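Local coordinates for glycosyl hydrolase family 62 protein (Coprinopsis cinerea, PDB 5B6T), which hydrolyses terminal alpha-L-arabinofuranosyl side groups, probably those of the plant hemicellulose arabinoxylan, at residues P129-N134 and N179-A184; L152-S157 and L164-T169; W38-S43 and V53-T58. All coordinates share one frame; numbering follows the deposited sequence. Where two conformers were deposited one is given.

In the fold
Interactions 2 and 3 lie within two blades of the five-bladed beta-propeller of this family; interaction 1 sets a short helix against the outermost strand of the blade that holds interaction 2. There strand 182-186 pairs with strand 163-170, and the two contacts touch at Ser167 and Leu164. Interaction 1 is only partly buried, and its centre lies about 20 Å from the centre of the chain. It works through a carboxylate, a water and apolar side chains. Interactions 2 and 3 are buried hairpin pairings, in blades on opposite sides of the chain centre. Interaction 2 adds an arginine that bridges a histidine and a glutamine, interaction 3 an aromatic cluster. The centres of interactions 2 and 3 are about 25 Å apart.

Interaction 1 (P129-N134 and N179-A184); sequences PAIIRN and NEPVIA
Ile131, Glu180 and Pro181 carry this contact. It sets the first turn of the short helix 130-135 against the chain leading into strand 182-186, which is an outermost strand of its blade. The main polar bond runs from Ile131 N to Glu180 OE2, at 3.0 Å. It is nearly straight, 161° at the hydrogen, and meets OE2 almost end-on to its C-O bond. The second oxygen works through water. Water 1 accepts from Ala130 N at 2.9 Å and donates to Glu180 OE1 at 2.7 Å. The glutamate chain starts out extended and then turns at chi2 (71°), which brings its carboxylate back to the helix start. The Ile131 side chain crosses the glutamate at a slant. Its CG2 touches both Glu180 OE2 and Pro181 O, each at 3.5 Å, and its CD1 reaches Ile183 CG1 at 4.1 Å. The Pro181 ring adds apolar contacts. Its CD presses on Pro129 CB at 3.5 Å, a tight carbon contact, the two side chains crossing at about a right angle. Ile132 CD1 meets Pro181 CG at 4.1 Å. Beyond the segments, Tyr125 and Ser167 also pack on Pro181. Pro129 holds the N-cap position, and the N-H groups of Ala130 and Ile131 that follow it bond to the carboxylate, the first through water. Those groups, and the helix end itself, would probably favour the charged form of Glu180.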
ATOM      1  N   PRO A 129       2.939  19.448   6.047  1.00  8.69           N
ATOM      2  CA  PRO A 129       1.977  20.212   6.825  1.00  8.77           C
ATOM      3  C   PRO A 129       2.384  20.412   8.273  1.00  8.45           C
ATOM      4  O   PRO A 129       3.038  19.541   8.854  1.00  8.38           O
ATOM      5  CB  PRO A 129       0.703  19.366   6.737  1.00  9.15           C
ATOM      6  CG  PRO A 129       0.824  18.667   5.413  1.00  8.99           C
ATOM      7  CD  PRO A 129       2.293  18.342   5.289  1.00  9.20           C
ATOM      8  N   ALA A 130       1.971  21.543   8.841  1.00  8.22           N
ATOM      9  CA  ALA A 130       2.340  21.865  10.224  1.00  8.92           C
ATOM     10  C   ALA A 130       1.964  20.768  11.192  1.00  8.82           C
ATOM     11  O   ALA A 130       2.758  20.420  12.055  1.00  9.40           O
ATOM     12  CB  ALA A 130       1.689  23.157  10.676  1.00  9.31           C
ATOM     13  N   ILE A 131       0.767  20.202  11.071  1.00  8.68           N
ATOM     14  CA  ILE A 131       0.369  19.182  12.051  1.00  8.45           C
ATOM     15  C   ILE A 131       1.292  17.956  12.006  1.00  8.58           C
ATOM     16  O   ILE A 131       1.516  17.254  13.019  1.00  8.86           O
ATOM     17  CB  ILE A 131      -1.122  18.801  11.874  1.00  8.86           C
ATOM     18  CG1 ILE A 131      -1.632  18.045  13.088  1.00  9.10           C
ATOM     19  CG2 ILE A 131      -1.327  18.035  10.579  1.00  8.68           C
ATOM     20  CD1 ILE A 131      -3.137  17.913  13.134  1.00  9.74           C
ATOM     21  N   ILE A 132       1.804  17.657  10.814  1.00  7.75           N
ATOM     22  CA  ILE A 132       2.703  16.522  10.660  1.00  8.04           C
ATOM     23  C   ILE A 132       4.094  16.870  11.204  1.00  7.92           C
ATOM     24  O   ILE A 132       4.680  16.111  11.965  1.00  8.06           O
ATOM     25  CB  ILE A 132       2.739  16.003   9.188  1.00  7.92           C
ATOM     26  CG1 ILE A 132       1.317  15.626   8.768  1.00  8.06           C
ATOM     27  CG2 ILE A 132       3.671  14.803   9.072  1.00  8.43           C
ATOM     28  CD1 ILE A 132       1.189  15.029   7.378  1.00  8.15           C
ATOM     29  N   ARG A 133       4.616  18.047  10.854  1.00  8.54           N
ATOM     30  CA  ARG A 133       5.868  18.498  11.424  1.00  9.38           C
ATOM     31  C   ARG A 133       5.807  18.503  12.952  1.00  9.01           C
ATOM     32  O   ARG A 133       6.794  18.195  13.650  1.00  9.05           O
ATOM     33  CB  ARG A 133       6.179  19.925  10.995  1.00 10.42           C
ATOM     34  CG  ARG A 133       6.404  20.113   9.505  1.00 11.48           C
ATOM     35  CD  ARG A 133       7.117  21.430   9.148  1.00 12.97           C
ATOM     36  NE  ARG A 133       6.628  22.592   9.853  1.00 15.02           N
ATOM     37  CZ  ARG A 133       5.646  23.398   9.455  1.00 15.83           C
ATOM     38  NH1 ARG A 133       4.965  23.194   8.319  1.00 17.10           N
ATOM     39  NH2 ARG A 133       5.324  24.421  10.231  1.00 17.04           N
ATOM     40  N   ASN A 134       4.648  18.890  13.480  1.00  9.25           N
ATOM     41  CA  ASN A 134       4.561  19.030  14.917  1.00 10.19           C
ATOM     42  C   ASN A 134       4.544  17.704  15.673  1.00  9.76           C
ATOM     43  O   ASN A 134       5.021  17.642  16.825  1.00  9.99           O
ATOM     44  CB  ASN A 134       3.372  19.880  15.288  1.00 11.58           C
ATOM     45  CG  ASN A 134       3.604  21.347  14.980  1.00 13.23           C
ATOM     46  OD1 ASN A 134       4.753  21.799  14.758  1.00 16.69           O
ATOM     47  ND2 ASN A 134       2.518  22.102  14.949  1.00 15.22           N
ATOM     48  N   ASN A 179      -6.508  20.051   2.001  1.00  9.32           N
ATOM     49  CA  ASN A 179      -6.495  20.944   3.146  1.00  9.08           C
ATOM     50  C   ASN A 179      -5.510  20.506   4.203  1.00  9.18           C
ATOM     51  O   ASN A 179      -4.742  19.542   4.006  1.00  8.67           O
ATOM     52  CB  ASN A 179      -7.907  21.129   3.710  1.00  9.20           C
ATOM     53  CG  ASN A 179      -8.482  19.878   4.322  1.00 10.26           C
ATOM     54  OD1 ASN A 179      -7.904  18.789   4.268  1.00  9.54           O
ATOM     55  ND2 ASN A 179      -9.672  20.021   4.888  1.00 11.19           N
ATOM     56  N   GLU A 180      -5.487  21.214   5.329  1.00  9.37           N
ATOM     57  CA  GLU A 180      -4.591  20.833   6.400  1.00  9.81           C
ATOM     58  C   GLU A 180      -5.047  19.472   6.925  1.00  9.16           C
ATOM     59  O   GLU A 180      -6.225  19.265   7.188  1.00  9.40           O
ATOM     60  CB  GLU A 180      -4.619  21.867   7.535  1.00 11.13           C
ATOM     61  CG  GLU A 180      -3.680  21.540   8.708  1.00 12.31           C
ATOM     62  CD  GLU A 180      -2.174  21.698   8.424  1.00 13.80           C
ATOM     63  OE1 GLU A 180      -1.821  22.178   7.291  1.00 13.83           O
ATOM     64  OE2 GLU A 180      -1.345  21.350   9.348  1.00 12.25           O
ATOM     65  N   PRO A 181      -4.122  18.504   7.077  1.00  8.58           N
ATOM     66  CA  PRO A 181      -4.607  17.223   7.601  1.00  8.69           C
ATOM     67  C   PRO A 181      -5.141  17.285   9.023  1.00  8.67           C
ATOM     68  O   PRO A 181      -4.713  18.127   9.819  1.00  9.04           O
ATOM     69  CB  PRO A 181      -3.371  16.313   7.557  1.00  8.70           C
ATOM     70  CG  PRO A 181      -2.339  17.058   6.794  1.00  9.14           C
ATOM     71  CD  PRO A 181      -2.670  18.500   6.867  1.00  8.83           C
ATOM     72  N   VAL A 182      -6.077  16.381   9.330  1.00  8.52           N
ATOM     73  CA  VAL A 182      -6.466  16.085  10.722  1.00  8.76           C
ATOM     74  C   VAL A 182      -5.813  14.755  11.099  1.00  9.07           C
ATOM     75  O   VAL A 182      -5.359  14.009  10.235  1.00  9.42           O
ATOM     76  CB  VAL A 182      -8.005  16.029  10.937  1.00  9.28           C
ATOM     77  CG1 VAL A 182      -8.624  17.389  10.606  1.00  9.74           C
ATOM     78  CG2 VAL A 182      -8.638  14.904  10.137  1.00  9.58           C
ATOM     79  N   ILE A 183      -5.729  14.470  12.381  1.00  9.13           N
ATOM     80  CA  ILE A 183      -5.280  13.155  12.849  1.00  9.43           C
ATOM     81  C   ILE A 183      -6.522  12.266  12.813  1.00  9.75           C
ATOM     82  O   ILE A 183      -7.490  12.457  13.581  1.00 10.85           O
ATOM     83  CB  ILE A 183      -4.617  13.219  14.257  1.00 10.12           C
ATOM     84  CG1 ILE A 183      -3.261  13.951  14.148  1.00 10.62           C
ATOM     85  CG2 ILE A 183      -4.413  11.801  14.787  1.00 10.37           C
ATOM     86  CD1 ILE A 183      -2.611  14.392  15.448  1.00 11.16           C
ATOM     87  N   ALA A 184      -6.555  11.356  11.848  1.00  8.92           N
ATOM     88  CA  ALA A 184      -7.657  10.418  11.704  1.00  9.02           C
ATOM     89  C   ALA A 184      -7.655   9.295  12.758  1.00  9.33           C
ATOM     90  O   ALA A 184      -8.713   8.761  13.125  1.00  9.75           O
ATOM     91  CB  ALA A 184      -7.612   9.800  10.322  1.00  9.15           C
TER
HETATM   92  O   HOH W   1       0.513  23.527   7.400  1.00 15.91           O

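Interaction 2 (L152-S157 and L164-T169); sequences LCHLFS and LYRSQT
The beta hairpin of strands 152-158 and 163-170 is held by antiparallel pairing from Cys153 with Thr169 to Ser157 with Tyr165. Paired backbone bonds link Cys153 with Thr169, Leu155 with Ser167, and Ser157 with Tyr165. Tyr165 N to Ser157 O, at 2.8 Å, is nearly straight (174°).

On the face with His154 and Phe156, Arg166 is the main side chain. Its CG leaves anti to the backbone N (chi1 -174°), which lays the chain along Phe156. CG sits over one face of that ring, 3.9 Å from the Phe156 centroid, as a CH-pi contact. CD is closer to the rim, 3.5 Å from Phe156 CZ. A bend at chi3 then turns the guanidinium toward His154. Arg166 NH1 donates to His154 ND1 at 2.9 Å. NH1 lies in the imidazole plane, but ND1 is tilted from the guanidinium plane and the bond is bent (134°). The same NH1 gives a straighter bond to Gln168 OE1 at 2.8 Å, on a carbonyl lone pair.

Strands 152-158 and 163-170 are the two middle strands of a four-stranded blade of the beta-propeller. A leucine in place of Arg166 would probably leave His154 ND1 and Gln168 OE1 without their shared donor. The Gln168 amide is also met by Leu152, whose CD1 lies 3.9 Å from Gln168 NE2.

On the opposite face Cys153 CB touches Thr169 CG2 at 4.0 Å. Cys153 is in a disulfide with Cys148. The hydroxyls here bond outside the pair: Ser157 to Trp141, Tyr165 to Asp159, Ser167 to Tyr125, and Thr169 to Asn176.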
ATOM      1  N   LEU A 152     -15.841  13.958  -2.446  1.00 12.12           N
ATOM      2  CA  LEU A 152     -14.534  14.324  -1.893  1.00 11.37           C
ATOM      3  C   LEU A 152     -13.456  13.326  -2.230  1.00 10.38           C
ATOM      4  O   LEU A 152     -13.738  12.157  -2.443  1.00 10.76           O
ATOM      5  CB  LEU A 152     -14.603  14.346  -0.364  1.00 11.91           C
ATOM      6  CG  LEU A 152     -15.549  15.359   0.273  1.00 12.83           C
ATOM      7  CD1 LEU A 152     -15.640  15.127   1.783  1.00 13.58           C
ATOM      8  CD2 LEU A 152     -15.105  16.774  -0.059  1.00 13.00           C
ATOM      9  N   CYS A 153     -12.210  13.815  -2.246  1.00  9.88           N
ATOM     10  CA  CYS A 153     -11.018  12.995  -2.267  1.00  9.51           C
ATOM     11  C   CYS A 153     -10.287  13.152  -0.958  1.00  8.57           C
ATOM     12  O   CYS A 153     -10.245  14.258  -0.400  1.00  8.19           O
ATOM     13  CB  CYS A 153     -10.099  13.418  -3.409  1.00 10.40           C
ATOM     14  SG  CYS A 153     -10.893  13.218  -5.016  1.00 15.95           S
ATOM     15  N   HIS A 154      -9.769  12.036  -0.453  1.00  7.74           N
ATOM     16  CA  HIS A 154      -9.048  11.998   0.811  1.00  7.70           C
ATOM     17  C   HIS A 154      -7.624  11.527   0.576  1.00  7.52           C
ATOM     18  O   HIS A 154      -7.400  10.611  -0.220  1.00  7.49           O
ATOM     19  CB  HIS A 154      -9.749  11.055   1.822  1.00  7.98           C
ATOM     20  CG  HIS A 154     -11.180  11.436   2.088  1.00  8.01           C
ATOM     21  ND1 HIS A 154     -11.549  12.194   3.175  1.00  8.23           N
ATOM     22  CD2 HIS A 154     -12.315  11.174   1.407  1.00  8.61           C
ATOM     23  CE1 HIS A 154     -12.858  12.398   3.136  1.00  8.51           C
ATOM     24  NE2 HIS A 154     -13.345  11.762   2.088  1.00  8.80           N
ATOM     25  N   LEU A 155      -6.698  12.122   1.299  1.00  7.19           N
ATOM     26  CA  LEU A 155      -5.299  11.756   1.205  1.00  7.35           C
ATOM     27  C   LEU A 155      -4.798  11.396   2.600  1.00  7.33           C
ATOM     28  O   LEU A 155      -4.726  12.248   3.510  1.00  7.48           O
ATOM     29  CB  LEU A 155      -4.497  12.918   0.599  1.00  7.75           C
ATOM     30  CG  LEU A 155      -2.968  12.740   0.557  1.00  8.02           C
ATOM     31  CD1 LEU A 155      -2.557  11.527  -0.270  1.00  8.63           C
ATOM     32  CD2 LEU A 155      -2.283  13.984   0.025  1.00  8.40           C
ATOM     33  N   PHE A 156      -4.508  10.117   2.777  1.00  6.77           N
ATOM     34  CA  PHE A 156      -3.993   9.600   4.027  1.00  6.80           C
ATOM     35  C   PHE A 156      -2.478   9.479   3.977  1.00  6.89           C
ATOM     36  O   PHE A 156      -1.886   9.217   2.937  1.00  6.94           O
ATOM     37  CB  PHE A 156      -4.570   8.207   4.322  1.00  6.74           C
ATOM     38  CG  PHE A 156      -6.042   8.200   4.646  1.00  6.67           C
ATOM     39  CD1 PHE A 156      -7.031   8.189   3.637  1.00  6.69           C
ATOM     40  CD2 PHE A 156      -6.443   8.194   5.959  1.00  6.91           C
ATOM     41  CE1 PHE A 156      -8.375   8.167   3.976  1.00  6.92           C
ATOM     42  CE2 PHE A 156      -7.778   8.162   6.285  1.00  6.96           C
ATOM     43  CZ  PHE A 156      -8.739   8.147   5.299  1.00  6.99           C
ATOM     44  N   SER A 157      -1.854   9.580   5.141  1.00  6.79           N
ATOM     45  CA  SER A 157      -0.423   9.398   5.279  1.00  7.08           C
ATOM     46  C   SER A 157      -0.083   9.072   6.745  1.00  7.25           C
ATOM     47  O   SER A 157      -0.874   9.328   7.669  1.00  6.71           O
ATOM     48  CB  SER A 157       0.314  10.651   4.762  1.00  7.11           C
ATOM     49  OG  SER A 157       0.109  11.777   5.600  1.00  7.75           O
ATOM     50  N   LEU A 164      -2.028   8.590  12.038  1.00  7.39           N
ATOM     51  CA  LEU A 164      -2.555   8.500  10.685  1.00  7.23           C
ATOM     52  C   LEU A 164      -3.237   9.822  10.386  1.00  7.23           C
ATOM     53  O   LEU A 164      -4.150  10.232  11.102  1.00  7.83           O
ATOM     54  CB  LEU A 164      -3.581   7.370  10.587  1.00  7.38           C
ATOM     55  CG  LEU A 164      -4.300   7.215   9.236  1.00  7.44           C
ATOM     56  CD1 LEU A 164      -3.354   6.774   8.121  1.00  7.76           C
ATOM     57  CD2 LEU A 164      -5.432   6.213   9.374  1.00  7.84           C
ATOM     58  N   TYR A 165      -2.796  10.489   9.336  1.00  6.94           N
ATOM     59  CA  TYR A 165      -3.326  11.791   8.939  1.00  6.84           C
ATOM     60  C   TYR A 165      -4.247  11.677   7.733  1.00  7.05           C
ATOM     61  O   TYR A 165      -4.082  10.771   6.882  1.00  6.89           O
ATOM     62  CB  TYR A 165      -2.198  12.747   8.564  1.00  6.79           C
ATOM     63  CG  TYR A 165      -1.179  12.933   9.658  1.00  6.81           C
ATOM     64  CD1 TYR A 165      -1.386  13.848  10.658  1.00  6.90           C
ATOM     65  CD2 TYR A 165       0.004  12.205   9.673  1.00  6.95           C
ATOM     66  CE1 TYR A 165      -0.469  13.994  11.682  1.00  6.86           C
ATOM     67  CE2 TYR A 165       0.935  12.339  10.705  1.00  6.98           C
ATOM     68  CZ  TYR A 165       0.690  13.245  11.704  1.00  7.21           C
ATOM     69  OH  TYR A 165       1.613  13.435  12.709  1.00  8.03           O
ATOM     70  N   ARG A 166      -5.175  12.630   7.640  1.00  7.25           N
ATOM     71  CA  ARG A 166      -6.116  12.675   6.524  1.00  7.61           C
ATOM     72  C   ARG A 166      -6.434  14.126   6.107  1.00  7.69           C
ATOM     73  O   ARG A 166      -6.871  14.918   6.953  1.00  7.88           O
ATOM     74  CB  ARG A 166      -7.403  11.967   6.904  1.00  7.84           C
ATOM     75  CG  ARG A 166      -8.410  11.815   5.770  1.00  7.92           C
ATOM     76  CD  ARG A 166      -9.792  11.354   6.191  1.00  8.03           C
ATOM     77  NE  ARG A 166     -10.412  12.280   7.149  1.00  8.11           N
ATOM     78  CZ  ARG A 166     -11.008  13.419   6.819  1.00  8.75           C
ATOM     79  NH1 ARG A 166     -11.099  13.796   5.564  1.00  9.21           N
ATOM     80  NH2 ARG A 166     -11.512  14.187   7.766  1.00  9.62           N
ATOM     81  N   SER A 167      -6.171  14.452   4.836  1.00  7.43           N
ATOM     82  CA  SER A 167      -6.613  15.710   4.210  1.00  8.21           C
ATOM     83  C   SER A 167      -7.715  15.395   3.241  1.00  8.35           C
ATOM     84  O   SER A 167      -7.892  14.243   2.796  1.00  8.31           O
ATOM     85  CB  SER A 167      -5.479  16.396   3.443  1.00  8.09           C
ATOM     86  OG  SER A 167      -4.477  16.886   4.321  1.00  8.28           O
ATOM     87  N   GLN A 168      -8.470  16.428   2.879  1.00  8.39           N
ATOM     88  CA  GLN A 168      -9.463  16.253   1.831  1.00  8.91           C
ATOM     89  C   GLN A 168      -9.513  17.420   0.880  1.00  9.22           C
ATOM     90  O   GLN A 168      -9.061  18.521   1.212  1.00  9.19           O
ATOM     91  CB  GLN A 168     -10.835  15.992   2.456  1.00  9.64           C
ATOM     92  CG  GLN A 168     -11.268  17.082   3.434  1.00 10.34           C
ATOM     93  CD  GLN A 168     -12.643  16.802   3.979  1.00 11.23           C
ATOM     94  OE1 GLN A 168     -12.887  15.752   4.613  1.00 11.49           O
ATOM     95  NE2 GLN A 168     -13.574  17.731   3.729  1.00 13.00           N
ATOM     96  N   THR A 169     -10.020  17.140  -0.325  1.00  8.99           N
ATOM     97  CA  THR A 169     -10.297  18.144  -1.329  1.00  9.03           C
ATOM     98  C   THR A 169     -11.532  17.713  -2.119  1.00  9.87           C
ATOM     99  O   THR A 169     -11.995  16.604  -1.949  1.00  9.44           O
ATOM    100  CB  THR A 169      -9.085  18.375  -2.278  1.00  9.21           C
ATOM    101  OG1 THR A 169      -9.270  19.569  -3.043  1.00  9.94           O
ATOM    102  CG2 THR A 169      -8.874  17.232  -3.230  1.00  9.39           C
TER

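Interaction 3 (W38-S43 and V53-T58); sequences WHVFAS and VYISFT
Trp38 to Ala42 pair antiparallel with Phe57 to Val53 through backbone hydrogen bonds. Bonds in both directions join Trp38 with Phe57, Val40 with Ile55, and Ala42 with Val53. The link from Val40 N to Ile55 O is 2.8 Å and close to straight (171°). Phe57 N to Trp38 O is longer, at 3.2 Å. Ser56 OG also bonds to Trp38 O, but Ser56 has two conformers, so this bond is less certain; the hydroxyl is also hydrogen-bonded to Arg37 NE.

The polar side-chain bond joins His39 ND1 and Tyr54 OH, 2.7 Å apart. The two side chains run side by side and their rings meet rim to rim, with planes 22° apart. With chi1 at 168° the Tyr54 ring swings away from its own N-H, and the phenol reaches the histidine. The far nitrogen, His39 NE2, bonds to His34 O.

The two strands form a hairpin and are the inner pair of a four-stranded antiparallel blade of the propeller, flanked by strands 25-34 and 68-70.

Aromatic contacts occupy both faces of the hairpin. With His39, Phe41 and Tyr54 make an aromatic cluster. Tyr54 CD1 lies over one face of the Phe41 ring, 3.4 Å from Phe41 CZ, and the two planes meet obliquely. On the face with Val40, Trp38 CB sits over the Phe57 ring as a CH-pi contact, 3.7 Å from its centroid. Trp60 packs against both Trp38 and Phe57.

Aliphatic contacts continue that second face. Val40 CG2 meets Phe57 CE1 at 3.8 Å. Farther along, Ala42 CB touches Val53 CG1 at 4.1 Å, and Phe68 of the next strand packs on Val53 and Ile55.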
ATOM      1  N   TRP A  38      -2.111  -8.287 -14.830  1.00  8.19           N
ATOM      2  CA  TRP A  38      -1.767  -7.658 -13.564  1.00  7.80           C
ATOM      3  C   TRP A  38      -0.762  -6.559 -13.810  1.00  8.20           C
ATOM      4  O   TRP A  38       0.180  -6.726 -14.589  1.00  8.68           O
ATOM      5  CB  TRP A  38      -1.169  -8.703 -12.616  1.00  7.47           C
ATOM      6  CG  TRP A  38      -2.201  -9.727 -12.246  1.00  7.35           C
ATOM      7  CD1 TRP A  38      -2.342 -10.981 -12.742  1.00  7.37           C
ATOM      8  CD2 TRP A  38      -3.272  -9.533 -11.316  1.00  7.65           C
ATOM      9  NE1 TRP A  38      -3.442 -11.604 -12.155  1.00  7.33           N
ATOM     10  CE2 TRP A  38      -4.034 -10.725 -11.287  1.00  7.44           C
ATOM     11  CE3 TRP A  38      -3.683  -8.448 -10.533  1.00  7.64           C
ATOM     12  CZ2 TRP A  38      -5.177 -10.860 -10.493  1.00  7.51           C
ATOM     13  CZ3 TRP A  38      -4.819  -8.599  -9.729  1.00  7.69           C
ATOM     14  CH2 TRP A  38      -5.546  -9.789  -9.728  1.00  7.84           C
ATOM     15  N   HIS A  39      -0.960  -5.448 -13.111  1.00  7.49           N
ATOM     16  CA  HIS A  39      -0.059  -4.304 -13.168  1.00  7.56           C
ATOM     17  C   HIS A  39       0.364  -4.042 -11.730  1.00  7.23           C
ATOM     18  O   HIS A  39      -0.447  -3.614 -10.911  1.00  7.89           O
ATOM     19  CB  HIS A  39      -0.754  -3.077 -13.753  1.00  7.69           C
ATOM     20  CG  HIS A  39      -1.340  -3.341 -15.093  1.00  8.34           C
ATOM     21  ND1 HIS A  39      -0.679  -3.090 -16.273  1.00  8.40           N
ATOM     22  CD2 HIS A  39      -2.515  -3.914 -15.438  1.00  8.44           C
ATOM     23  CE1 HIS A  39      -1.432  -3.469 -17.293  1.00  8.73           C
ATOM     24  NE2 HIS A  39      -2.547  -3.989 -16.810  1.00  8.50           N
ATOM     25  N   VAL A  40       1.628  -4.314 -11.437  1.00  6.95           N
ATOM     26  CA  VAL A  40       2.138  -4.145 -10.098  1.00  7.05           C
ATOM     27  C   VAL A  40       3.165  -3.002 -10.111  1.00  6.71           C
ATOM     28  O   VAL A  40       4.067  -2.969 -10.969  1.00  7.16           O
ATOM     29  CB  VAL A  40       2.792  -5.438  -9.573  1.00  7.38           C
ATOM     30  CG1 VAL A  40       3.547  -5.222  -8.255  1.00  7.99           C
ATOM     31  CG2 VAL A  40       1.752  -6.566  -9.452  1.00  7.51           C
ATOM     32  N   PHE A  41       3.027  -2.086  -9.167  1.00  6.68           N
ATOM     33  CA  PHE A  41       4.050  -1.069  -8.904  1.00  6.70           C
ATOM     34  C   PHE A  41       4.633  -1.333  -7.549  1.00  6.75           C
ATOM     35  O   PHE A  41       3.902  -1.667  -6.629  1.00  6.95           O
ATOM     36  CB  PHE A  41       3.416   0.332  -8.938  1.00  6.78           C
ATOM     37  CG  PHE A  41       2.844   0.690 -10.271  1.00  6.83           C
ATOM     38  CD1 PHE A  41       1.632   0.177 -10.700  1.00  6.95           C
ATOM     39  CD2 PHE A  41       3.558   1.520 -11.125  1.00  6.98           C
ATOM     40  CE1 PHE A  41       1.148   0.467 -11.971  1.00  7.26           C
ATOM     41  CE2 PHE A  41       3.050   1.848 -12.362  1.00  7.43           C
ATOM     42  CZ  PHE A  41       1.840   1.340 -12.774  1.00  7.63           C
ATOM     43  N   ALA A  42       5.962  -1.216  -7.415  1.00  6.53           N
ATOM     44  CA  ALA A  42       6.605  -1.535  -6.153  1.00  6.83           C
ATOM     45  C   ALA A  42       7.785  -0.617  -5.937  1.00  6.81           C
ATOM     46  O   ALA A  42       8.318  -0.057  -6.909  1.00  7.04           O
ATOM     47  CB  ALA A  42       7.058  -2.999  -6.168  1.00  6.74           C
ATOM     48  N   SER A  43       8.181  -0.479  -4.667  1.00  6.68           N
ATOM     49  CA  SER A  43       9.464   0.154  -4.338  1.00  7.31           C
ATOM     50  C   SER A  43      10.616  -0.796  -4.611  1.00  7.34           C
ATOM     51  O   SER A  43      10.555  -1.966  -4.278  1.00  7.86           O
ATOM     52  CB  SER A  43       9.545   0.534  -2.856  1.00  7.40           C
ATOM     53  OG  SER A  43       8.428   1.301  -2.486  1.00  7.62           O
ATOM     54  N   VAL A  53       9.396   0.539  -9.498  1.00  7.41           N
ATOM     55  CA  VAL A  53       9.400  -0.378 -10.638  1.00  7.84           C
ATOM     56  C   VAL A  53       7.956  -0.787 -10.994  1.00  7.46           C
ATOM     57  O   VAL A  53       7.087  -0.896 -10.111  1.00  7.50           O
ATOM     58  CB  VAL A  53      10.305  -1.584 -10.332  1.00  7.96           C
ATOM     59  CG1 VAL A  53       9.763  -2.419  -9.195  1.00  8.03           C
ATOM     60  CG2 VAL A  53      10.566  -2.407 -11.592  1.00  8.34           C
ATOM     61  N   TYR A  54       7.735  -1.005 -12.297  1.00  7.34           N
ATOM     62  CA  TYR A  54       6.492  -1.474 -12.858  1.00  7.54           C
ATOM     63  C   TYR A  54       6.717  -2.893 -13.377  1.00  8.07           C
ATOM     64  O   TYR A  54       7.744  -3.182 -14.036  1.00  7.90           O
ATOM     65  CB  TYR A  54       6.044  -0.565 -13.998  1.00  7.44           C
ATOM     66  CG  TYR A  54       4.927  -1.099 -14.848  1.00  7.98           C
ATOM     67  CD1 TYR A  54       3.623  -1.152 -14.356  1.00  7.85           C
ATOM     68  CD2 TYR A  54       5.134  -1.505 -16.174  1.00  7.90           C
ATOM     69  CE1 TYR A  54       2.581  -1.634 -15.126  1.00  8.34           C
ATOM     70  CE2 TYR A  54       4.090  -1.999 -16.939  1.00  8.26           C
ATOM     71  CZ  TYR A  54       2.806  -2.043 -16.428  1.00  8.30           C
ATOM     72  OH  TYR A  54       1.764  -2.519 -17.203  1.00  8.94           O
ATOM     73  N   ILE A  55       5.788  -3.779 -13.012  1.00  8.03           N
ATOM     74  CA  ILE A  55       5.862  -5.196 -13.325  1.00  8.94           C
ATOM     75  C   ILE A  55       4.502  -5.622 -13.857  1.00  9.54           C
ATOM     76  O   ILE A  55       3.501  -5.302 -13.247  1.00  9.38           O
ATOM     77  CB  ILE A  55       6.191  -6.017 -12.061  1.00  9.44           C
ATOM     78  CG1 ILE A  55       7.371  -5.395 -11.276  1.00  9.68           C
ATOM     79  CG2 ILE A  55       6.461  -7.478 -12.434  1.00  9.69           C
ATOM     80  CD1 ILE A  55       7.607  -6.026  -9.903  1.00  9.97           C
ATOM     81  N   SER A  56       4.442  -6.325 -14.989  1.00  9.69           N
ATOM     82  CA  SER A  56       3.157  -6.759 -15.500  0.50  9.78           C
ATOM     83  C   SER A  56       3.241  -8.201 -15.996  1.00 10.15           C
ATOM     84  O   SER A  56       4.278  -8.643 -16.482  1.00 10.77           O
ATOM     85  CB  SER A  56       2.651  -5.793 -16.582  0.50  9.79           C
ATOM     86  OG  SER A  56       1.385  -6.155 -17.123  0.50  9.57           O
ATOM     87  N   PHE A  57       2.148  -8.918 -15.818  1.00  9.56           N
ATOM     88  CA  PHE A  57       2.096 -10.351 -16.120  1.00  9.86           C
ATOM     89  C   PHE A  57       0.634 -10.774 -16.235  1.00 10.78           C
ATOM     90  O   PHE A  57      -0.266 -10.172 -15.638  1.00  9.83           O
ATOM     91  CB  PHE A  57       2.824 -11.174 -15.027  1.00  9.84           C
ATOM     92  CG  PHE A  57       2.484 -10.774 -13.622  1.00  9.33           C
ATOM     93  CD1 PHE A  57       3.183  -9.769 -12.987  1.00  9.86           C
ATOM     94  CD2 PHE A  57       1.449 -11.406 -12.938  1.00  9.36           C
ATOM     95  CE1 PHE A  57       2.856  -9.388 -11.709  1.00  9.37           C
ATOM     96  CE2 PHE A  57       1.118 -11.033 -11.659  1.00  9.57           C
ATOM     97  CZ  PHE A  57       1.829 -10.020 -11.040  1.00  9.50           C
ATOM     98  N   THR A  58       0.398 -11.834 -16.997  1.00 12.34           N
ATOM     99  CA  THR A  58      -0.970 -12.285 -17.209  1.00 14.21           C
ATOM    100  C   THR A  58      -1.475 -13.161 -16.077  1.00 15.06           C
ATOM    101  O   THR A  58      -2.660 -13.101 -15.756  1.00 17.08           O
ATOM    102  CB  THR A  58      -1.121 -13.077 -18.527  1.00 14.93           C
ATOM    103  OG1 THR A  58      -0.196 -14.156 -18.506  1.00 15.74           O
ATOM    104  CG2 THR A  58      -0.843 -12.221 -19.733  1.00 15.71           C
TER